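Local coordinates for protein ketosynthase (Streptomyces sp. MSC090213JE08, PDB 6KXD) that probably catalyses decarboxylative condensation of malonyl-ACP with an acyl-ACP, elongating the growing chain in a highly reducing type II polyketide synthase, at residues 174-185 with 256-264. Sequence-based numbering, arbitrary orientation.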
ATOM      1  N   ASN A 174       8.906   0.114   5.556  1.00 37.19           N
ATOM      2  CA  ASN A 174       9.374  -1.168   5.991  1.00 36.08           C
ATOM      3  C   ASN A 174       8.630  -2.291   5.259  1.00 40.89           C
ATOM      4  O   ASN A 174       9.235  -3.289   4.878  1.00 39.52           O
ATOM      5  CB  ASN A 174       9.186  -1.349   7.496  1.00 36.25           C
ATOM      6  CG  ASN A 174      10.390  -0.916   8.304  1.00 38.34           C
ATOM      7  OD1 ASN A 174      11.405  -0.516   7.724  1.00 40.89           O
ATOM      8  ND2 ASN A 174      10.239  -0.915   9.626  1.00 39.36           N
ATOM      9  N   TYR A 175       7.316  -2.124   5.090  1.00 36.41           N
ATOM     10  CA  TYR A 175       6.566  -3.117   4.290  1.00 38.31           C
ATOM     11  C   TYR A 175       7.173  -3.239   2.902  1.00 37.46           C
ATOM     12  O   TYR A 175       7.290  -4.347   2.341  1.00 39.05           O
ATOM     13  CB  TYR A 175       5.121  -2.727   4.079  1.00 36.40           C
ATOM     14  CG  TYR A 175       4.185  -3.122   5.182  1.00 38.15           C
ATOM     15  CD1 TYR A 175       4.224  -2.498   6.418  1.00 35.04           C
ATOM     16  CD2 TYR A 175       3.226  -4.088   4.960  1.00 38.09           C
ATOM     17  CE1 TYR A 175       3.326  -2.849   7.407  1.00 36.35           C
ATOM     18  CE2 TYR A 175       2.314  -4.429   5.928  1.00 37.77           C
ATOM     19  CZ  TYR A 175       2.362  -3.803   7.159  1.00 36.64           C
ATOM     20  OH  TYR A 175       1.442  -4.184   8.098  1.00 37.19           O
ATOM     21  N   SER A 176       7.509  -2.079   2.343  1.00 39.46           N
ATOM     22  CA  SER A 176       7.974  -2.008   0.956  1.00 37.76           C
ATOM     23  C   SER A 176       9.349  -2.672   0.822  1.00 39.40           C
ATOM     24  O   SER A 176       9.580  -3.414  -0.120  1.00 38.59           O
ATOM     25  CB  SER A 176       7.967  -0.558   0.478  1.00 39.74           C
ATOM     26  OG  SER A 176       6.647  -0.044   0.375  1.00 39.63           O
ATOM     27  N   VAL A 177      10.271  -2.375   1.755  1.00 38.78           N
ATOM     28  CA  VAL A 177      11.585  -2.964   1.770  1.00 40.43           C
ATOM     29  C   VAL A 177      11.441  -4.480   1.938  1.00 39.71           C
ATOM     30  O   VAL A 177      12.089  -5.255   1.241  1.00 40.50           O
ATOM     31  CB  VAL A 177      12.472  -2.350   2.879  1.00 39.99           C
ATOM     32  CG1 VAL A 177      13.757  -3.120   3.045  1.00 47.23           C
ATOM     33  CG2 VAL A 177      12.787  -0.879   2.634  1.00 42.11           C
ATOM     34  N   GLY A 178      10.577  -4.889   2.864  1.00 40.54           N
ATOM     35  CA  GLY A 178      10.312  -6.288   3.112  1.00 41.83           C
ATOM     36  C   GLY A 178       9.777  -6.988   1.876  1.00 40.68           C
ATOM     37  O   GLY A 178      10.202  -8.095   1.540  1.00 41.71           O
ATOM     38  N   TYR A 179       8.898  -6.303   1.133  1.00 38.94           N
ATOM     39  CA  TYR A 179       8.372  -6.863  -0.082  1.00 39.77           C
ATOM     40  C   TYR A 179       9.472  -7.012  -1.125  1.00 39.76           C
ATOM     41  O   TYR A 179       9.544  -8.019  -1.850  1.00 40.84           O
ATOM     42  CB  TYR A 179       7.224  -6.030  -0.649  1.00 36.63           C
ATOM     43  CG  TYR A 179       6.556  -6.719  -1.809  1.00 37.87           C
ATOM     44  CD1 TYR A 179       6.152  -8.046  -1.698  1.00 37.61           C
ATOM     45  CD2 TYR A 179       6.409  -6.100  -3.033  1.00 41.80           C
ATOM     46  CE1 TYR A 179       5.539  -8.707  -2.753  1.00 39.79           C
ATOM     47  CE2 TYR A 179       5.777  -6.745  -4.089  1.00 43.51           C
ATOM     48  CZ  TYR A 179       5.349  -8.054  -3.948  1.00 42.50           C
ATOM     49  OH  TYR A 179       4.729  -8.720  -4.964  1.00 42.45           O
ATOM     50  N   GLY A 180      10.330  -6.010  -1.216  1.00 36.65           N
ATOM     51  CA  GLY A 180      11.502  -6.124  -2.080  1.00 42.30           C
ATOM     52  C   GLY A 180      12.319  -7.339  -1.696  1.00 41.49           C
ATOM     53  O   GLY A 180      12.759  -8.070  -2.536  1.00 41.50           O
ATOM     54  N   LEU A 181      12.524  -7.532  -0.403  1.00 43.23           N
ATOM     55  CA  LEU A 181      13.321  -8.619   0.084  1.00 45.73           C
ATOM     56  C   LEU A 181      12.663  -9.931  -0.336  1.00 48.81           C
ATOM     57  O   LEU A 181      13.314 -10.802  -0.908  1.00 47.99           O
ATOM     58  CB  LEU A 181      13.439  -8.512   1.599  1.00 46.00           C
ATOM     59  CG  LEU A 181      13.981  -9.754   2.287  1.00 49.95           C
ATOM     60  CD1 LEU A 181      15.439  -9.942   1.924  1.00 47.34           C
ATOM     61  CD2 LEU A 181      13.757  -9.636   3.783  1.00 50.51           C
ATOM     62  N   ASP A 182      11.365 -10.063  -0.065  1.00 42.28           N
ATOM     63  CA  ASP A 182      10.660 -11.286  -0.415  1.00 44.71           C
ATOM     64  C   ASP A 182      10.692 -11.494  -1.922  1.00 47.33           C
ATOM     65  O   ASP A 182      10.842 -12.643  -2.388  1.00 43.84           O
ATOM     66  CB  ASP A 182       9.224 -11.233   0.080  1.00 42.10           C
ATOM     67  CG  ASP A 182       9.121 -11.406   1.571  1.00 48.47           C
ATOM     68  OD1 ASP A 182      10.091 -11.987   2.173  1.00 45.96           O
ATOM     69  OD2 ASP A 182       8.066 -11.016   2.117  1.00 43.07           O
ATOM     70  N   SER A 183      10.591 -10.395  -2.687  1.00 42.75           N
ATOM     71  CA  SER A 183      10.502 -10.517  -4.108  1.00 41.75           C
ATOM     72  C   SER A 183      11.841 -11.012  -4.662  1.00 44.25           C
ATOM     73  O   SER A 183      11.869 -11.885  -5.552  1.00 46.04           O
ATOM     74  CB  SER A 183      10.049  -9.228  -4.754  1.00 40.92           C
ATOM     75  OG  SER A 183       8.710  -8.905  -4.380  1.00 40.75           O
ATOM     76  N   ILE A 184      12.931 -10.467  -4.133  1.00 43.53           N
ATOM     77  CA  ILE A 184      14.279 -10.919  -4.551  1.00 47.85           C
ATOM     78  C   ILE A 184      14.537 -12.338  -4.027  1.00 45.47           C
ATOM     79  O   ILE A 184      15.040 -13.190  -4.761  1.00 51.57           O
ATOM     80  CB  ILE A 184      15.364  -9.917  -4.134  1.00 48.65           C
ATOM     81  CG1 ILE A 184      15.199  -8.615  -4.910  1.00 47.17           C
ATOM     82  CG2 ILE A 184      16.756 -10.503  -4.346  1.00 52.07           C
ATOM     83  CD1 ILE A 184      15.964  -7.450  -4.346  1.00 43.60           C
ATOM     84  N   ARG A 185      14.154 -12.620  -2.783  1.00 48.03           N
ATOM     85  CA  ARG A 185      14.417 -13.938  -2.200  1.00 48.92           C
ATOM     86  C   ARG A 185      13.737 -15.033  -3.032  1.00 54.66           C
ATOM     87  O   ARG A 185      14.292 -16.123  -3.158  1.00 54.88           O
ATOM     88  CB  ARG A 185      13.933 -14.068  -0.761  1.00 47.23           C
ATOM     89  CG  ARG A 185      14.914 -13.543   0.270  1.00 52.60           C
ATOM     90  CD  ARG A 185      14.261 -13.697   1.633  1.00 56.94           C
ATOM     91  NE  ARG A 185      15.146 -13.368   2.723  1.00 59.34           N
ATOM     92  CZ  ARG A 185      14.744 -13.260   3.982  1.00 59.25           C
ATOM     93  NH1 ARG A 185      13.590 -13.795   4.358  1.00 52.68           N
ATOM     94  NH2 ARG A 185      15.501 -12.615   4.845  1.00 60.38           N
ATOM     95  N   GLU A 256      23.282  -5.209   4.325  1.00 58.10           N
ATOM     96  CA  GLU A 256      22.550  -6.364   3.913  1.00 57.01           C
ATOM     97  C   GLU A 256      21.153  -6.259   4.541  1.00 50.93           C
ATOM     98  O   GLU A 256      21.004  -5.761   5.665  1.00 57.34           O
ATOM     99  CB  GLU A 256      23.282  -7.641   4.326  1.00 58.31           C
ATOM    100  CG  GLU A 256      22.715  -8.876   3.662  1.00 63.19           C
ATOM    101  CD  GLU A 256      23.354 -10.197   4.045  1.00 67.22           C
ATOM    102  OE1 GLU A 256      24.397 -10.176   4.718  1.00 70.08           O
ATOM    103  OE2 GLU A 256      22.790 -11.246   3.662  1.00 69.36           O
ATOM    104  N   VAL A 257      20.131  -6.694   3.795  1.00 51.92           N
ATOM    105  CA  VAL A 257      18.792  -6.891   4.353  1.00 47.65           C
ATOM    106  C   VAL A 257      18.699  -8.328   4.866  1.00 43.12           C
ATOM    107  O   VAL A 257      18.756  -9.283   4.080  1.00 50.95           O
ATOM    108  CB  VAL A 257      17.681  -6.623   3.314  1.00 49.69           C
ATOM    109  CG1 VAL A 257      16.337  -6.667   4.011  1.00 46.85           C
ATOM    110  CG2 VAL A 257      17.850  -5.300   2.584  1.00 48.32           C
ATOM    111  N   LEU A 258      18.524  -8.486   6.183  1.00 45.95           N
ATOM    112  CA  LEU A 258      18.552  -9.791   6.806  1.00 52.26           C
ATOM    113  C   LEU A 258      17.147 -10.383   6.892  1.00 45.10           C
ATOM    114  O   LEU A 258      16.959 -11.586   6.692  1.00 48.46           O
ATOM    115  CB  LEU A 258      19.138  -9.672   8.209  1.00 48.96           C
ATOM    116  CG  LEU A 258      20.536  -9.065   8.270  1.00 51.79           C
ATOM    117  CD1 LEU A 258      21.078  -9.163   9.686  1.00 53.55           C
ATOM    118  CD2 LEU A 258      21.455  -9.744   7.291  1.00 54.41           C
ATOM    119  N   GLY A 259      16.171  -9.536   7.230  1.00 47.02           N
ATOM    120  CA  GLY A 259      14.813 -10.010   7.378  1.00 46.23           C
ATOM    121  C   GLY A 259      13.863  -8.909   7.803  1.00 42.83           C
ATOM    122  O   GLY A 259      14.260  -7.803   8.125  1.00 45.95           O
ATOM    123  N   TYR A 260      12.587  -9.269   7.841  1.00 42.03           N
ATOM    124  CA  TYR A 260      11.597  -8.427   8.436  1.00 38.13           C
ATOM    125  C   TYR A 260      10.476  -9.285   9.007  1.00 39.12           C
ATOM    126  O   TYR A 260      10.390 -10.525   8.775  1.00 41.82           O
ATOM    127  CB  TYR A 260      11.117  -7.381   7.419  1.00 38.96           C
ATOM    128  CG  TYR A 260      10.092  -7.827   6.410  1.00 40.63           C
ATOM    129  CD1 TYR A 260      10.445  -8.714   5.401  1.00 43.96           C
ATOM    130  CD2 TYR A 260       8.807  -7.291   6.384  1.00 39.57           C
ATOM    131  CE1 TYR A 260       9.549  -9.093   4.420  1.00 42.77           C
ATOM    132  CE2 TYR A 260       7.903  -7.645   5.389  1.00 40.97           C
ATOM    133  CZ  TYR A 260       8.271  -8.554   4.416  1.00 36.37           C
ATOM    134  OH  TYR A 260       7.484  -8.977   3.414  1.00 40.85           O
ATOM    135  N   GLY A 261       9.628  -8.613   9.777  1.00 40.94           N
ATOM    136  CA  GLY A 261       8.465  -9.217  10.333  1.00 42.00           C
ATOM    137  C   GLY A 261       7.274  -8.297  10.180  1.00 43.88           C
ATOM    138  O   GLY A 261       7.386  -7.079  10.340  1.00 41.47           O
ATOM    139  N   LEU A 262       6.114  -8.899   9.907  1.00 40.24           N
ATOM    140  CA  LEU A 262       4.872  -8.202   9.848  1.00 40.63           C
ATOM    141  C   LEU A 262       3.997  -8.855  10.881  1.00 41.61           C
ATOM    142  O   LEU A 262       3.904 -10.080  10.919  1.00 44.59           O
ATOM    143  CB  LEU A 262       4.225  -8.375   8.471  1.00 37.56           C
ATOM    144  CG  LEU A 262       5.002  -7.763   7.313  1.00 41.86           C
ATOM    145  CD1 LEU A 262       4.264  -8.038   6.010  1.00 39.35           C
ATOM    146  CD2 LEU A 262       5.167  -6.256   7.517  1.00 40.90           C
ATOM    147  N   SER A 263       3.343  -8.011  11.661  1.00 38.05           N
ATOM    148  CA  SER A 263       2.264  -8.393  12.508  1.00 39.73           C
ATOM    149  C   SER A 263       1.132  -7.386  12.422  1.00 44.10           C
ATOM    150  O   SER A 263       1.312  -6.249  12.013  1.00 37.94           O
ATOM    151  CB  SER A 263       2.701  -8.530  13.941  1.00 44.39           C
ATOM    152  OG  SER A 263       3.146  -7.283  14.423  1.00 40.93           O
ATOM    153  N   CYS A 264      -0.025  -7.868  12.857  1.00 37.51           N
ATOM    154  CA  CYS A 264      -1.131  -7.091  12.956  1.00 38.40           C
ATOM    155  C   CYS A 264      -1.650  -7.185  14.385  1.00 37.16           C
ATOM    156  O   CYS A 264      -1.814  -8.288  14.956  1.00 36.46           O
ATOM    157  CB  CYS A 264      -2.200  -7.504  11.954  1.00 39.51           C
ATOM    158  SG  CYS A 264      -3.626  -6.419  12.054  1.00 40.61           S
TER
HETATM  159  O   HOH W   1       5.817  -6.619   2.829  1.00 37.83           O
HETATM  160  O   HOH W   2       1.229  -6.656   9.258  1.00 38.55           O
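The aromatic ring of Y260 lies flat against G178, a worked example of how a missing side chain on a helix makes room for a large one on a strand. The CB that any other residue would carry at G178 would collide with CE2 of the ring, whereas glycine lets the helix backbone itself sit over the ring face. The axes of 174-185 and 256-264 approach to 8.4 Å, consistent with the space left by the glycine, their directions 121° apart. The hollow has two further walls: L181 CD2 meets the ring edge 3.8 Å from Y260 CD1, and D182 brings its carboxylate to the phenol end. L181 also presses CD2 to within 3.9 Å of V257 CG1 and rests against G259 CA. G259 shares a classic beta bulge with L258 opposite I403. Toward Y175 the ring is on the helix and the strand supplies the methyl: L262 CD2 stands over the centre of the Y175 face, 3.6 Å from the centroid and 7° off its normal, in a CH-pi contact. The contact is buried, and joins a helix of the thiolase-like core to strand 255-264, between strands 10-19 and 398-405, at the dimer interface. Y260 OH donates a very short bond of 2.5 Å to D182 OD2, and a water gives one proton to this hydroxyl and another to Y175 O. A phenylalanine in place of Y260 would probably keep the ring packing but leave D182 OD2 without this donor and the water without one anchor. Since OD2 also forms a salt bridge with R196 of the neighbouring subunit, one carboxylate oxygen is bonded both to the strand's phenol and to an arginine across the interface, which would probably favour a charged carboxylate.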